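Local coordinates for early 35 kDa protein (Autographa californica nucleopolyhedrovirus, PDB 1P35) that inhibits caspases, blocking the apoptosis that viral infection sets off in the insect host, and also suppresses antiviral RNA interference, at residues Ser103-Asn106 and Gly107-Lys111. Numbering follows the deposited sequence.
Sequences SCQN and GSVLK
N106 and S108 form an Asx turn where strand 98-106 gives way to the chain leading into helix 110-120, a compact example of such a turn at the join of a strand and a helix. Two oxygens of N106 share the hydrogen bonding. Its OD1 accepts from S108 N at 2.8 Å, in the carbonyl plane and on a lone pair, with an N-H...O angle of 158°. With CG anti to the backbone N (chi1 180°) and beside the carbonyl carbon, OD1 is placed near the amides that follow. The backbone O of N106 receives V109 N at 2.9 Å, closing a type I beta turn over G107 and S108; this donor stands above the carbonyl plane, and L110 N adds a weak bond to the same oxygen. The S108 hydroxyl, though near N106 OD1, makes its hydrogen bond to N145 O.

Van der Waals contact is sparser and draws in neighbouring elements. L110 sends its side chain against L137 and L140 of helix 137-140 and Y132 of helix 126-135, while Q105, touching V151, K113 and I117, bends at chi2 (-57°). Its side chain crosses that of V109 at about a right angle, and its amide nitrogen NE2 meets a methyl, V109 CG2, at 3.4 Å.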
ATOM      1  N   SER A 103      -8.874  -3.516  27.963  1.00 30.00           N
ATOM      2  CA  SER A 103      -8.732  -3.676  29.416  1.00 37.13           C
ATOM      3  C   SER A 103      -8.216  -5.127  29.655  1.00 35.03           C
ATOM      4  O   SER A 103      -8.172  -5.934  28.718  1.00 35.85           O
ATOM      5  CB  SER A 103     -10.061  -3.400  30.180  1.00 32.53           C
ATOM      6  OG  SER A 103     -11.071  -4.361  29.923  1.00 33.33           O
ATOM      7  N   CYS A 104      -7.800  -5.461  30.872  1.00 40.85           N
ATOM      8  CA  CYS A 104      -7.238  -6.800  31.110  1.00 38.07           C
ATOM      9  C   CYS A 104      -7.749  -7.390  32.401  1.00 29.44           C
ATOM     10  O   CYS A 104      -7.868  -6.672  33.419  1.00 35.40           O
ATOM     11  CB  CYS A 104      -5.694  -6.714  31.166  1.00 31.57           C
ATOM     12  SG  CYS A 104      -4.804  -8.301  31.299  1.00 35.98           S
ATOM     13  N   GLN A 105      -8.055  -8.688  32.345  1.00 34.80           N
ATOM     14  CA  GLN A 105      -8.559  -9.461  33.472  1.00 31.31           C
ATOM     15  C   GLN A 105      -7.673 -10.678  33.664  1.00 37.48           C
ATOM     16  O   GLN A 105      -7.315 -11.381  32.690  1.00 32.80           O
ATOM     17  CB  GLN A 105     -10.001  -9.952  33.217  1.00 35.50           C
ATOM     18  CG  GLN A 105     -11.042  -8.830  33.142  1.00 32.27           C
ATOM     19  CD  GLN A 105     -11.019  -7.995  34.417  1.00 55.04           C
ATOM     20  OE1 GLN A 105     -11.464  -6.847  34.447  1.00 35.02           O
ATOM     21  NE2 GLN A 105     -10.494  -8.579  35.479  1.00 34.69           N
ATOM     22  N   ASN A 106      -7.264 -10.904  34.904  1.00 39.10           N
ATOM     23  CA  ASN A 106      -6.489 -12.086  35.183  1.00 39.16           C
ATOM     24  C   ASN A 106      -7.519 -13.232  34.930  1.00 46.47           C
ATOM     25  O   ASN A 106      -8.708 -13.125  35.329  1.00 36.06           O
ATOM     26  CB  ASN A 106      -6.025 -12.090  36.641  1.00 41.59           C
ATOM     27  CG  ASN A 106      -5.209 -13.319  36.984  1.00 52.26           C
ATOM     28  OD1 ASN A 106      -5.678 -14.448  36.803  1.00 45.87           O
ATOM     29  ND2 ASN A 106      -3.966 -13.106  37.489  1.00 44.47           N
ATOM     30  N   GLY A 107      -7.081 -14.288  34.236  1.00 47.05           N
ATOM     31  CA  GLY A 107      -7.963 -15.413  33.936  1.00 32.35           C
ATOM     32  C   GLY A 107      -8.715 -15.887  35.183  1.00 45.98           C
ATOM     33  O   GLY A 107      -9.875 -16.260  35.094  1.00 45.75           O
ATOM     34  N   SER A 108      -8.046 -15.830  36.340  1.00 54.49           N
ATOM     35  CA  SER A 108      -8.614 -16.246  37.622  1.00 42.90           C
ATOM     36  C   SER A 108      -9.805 -15.442  38.129  1.00 43.54           C
ATOM     37  O   SER A 108     -10.545 -15.942  38.976  1.00 44.46           O
ATOM     38  CB  SER A 108      -7.554 -16.238  38.762  1.00 53.60           C
ATOM     39  OG  SER A 108      -6.468 -17.120  38.558  1.00 44.49           O
ATOM     40  N   VAL A 109      -9.996 -14.210  37.668  1.00 47.02           N
ATOM     41  CA  VAL A 109     -11.139 -13.445  38.154  1.00 43.66           C
ATOM     42  C   VAL A 109     -12.287 -13.266  37.160  1.00 45.85           C
ATOM     43  O   VAL A 109     -13.345 -12.752  37.544  1.00 45.50           O
ATOM     44  CB  VAL A 109     -10.713 -12.008  38.680  1.00 39.82           C
ATOM     45  CG1 VAL A 109      -9.769 -12.138  39.859  1.00 54.73           C
ATOM     46  CG2 VAL A 109     -10.034 -11.214  37.584  1.00 66.01           C
ATOM     47  N   LEU A 110     -12.088 -13.684  35.905  1.00 57.55           N
ATOM     48  CA  LEU A 110     -13.101 -13.503  34.849  1.00 51.75           C
ATOM     49  C   LEU A 110     -14.480 -14.120  35.057  1.00 46.28           C
ATOM     50  O   LEU A 110     -15.468 -13.495  34.714  1.00 41.02           O
ATOM     51  CB  LEU A 110     -12.554 -13.943  33.467  1.00 47.44           C
ATOM     52  CG  LEU A 110     -13.527 -13.780  32.280  1.00 55.50           C
ATOM     53  CD1 LEU A 110     -13.962 -12.324  32.158  1.00 53.32           C
ATOM     54  CD2 LEU A 110     -12.860 -14.236  30.970  1.00 45.16           C
ATOM     55  N   LYS A 111     -14.557 -15.346  35.574  1.00 46.37           N
ATOM     56  CA  LYS A 111     -15.851 -15.973  35.806  1.00 38.10           C
ATOM     57  C   LYS A 111     -16.718 -15.168  36.772  1.00 49.12           C
ATOM     58  O   LYS A 111     -17.949 -15.085  36.605  1.00 53.01           O
ATOM     59  CB  LYS A 111     -15.713 -17.384  36.372  1.00 46.23           C
ATOM     60  CG  LYS A 111     -17.073 -18.065  36.508  1.00 57.54           C
ATOM     61  CD  LYS A 111     -16.980 -19.566  36.756  1.00 80.38           C
ATOM     62  CE  LYS A 111     -18.306 -20.275  36.397  1.00 79.23           C
ATOM     63  NZ  LYS A 111     -18.196 -21.773  36.483  1.00 61.38           N
TER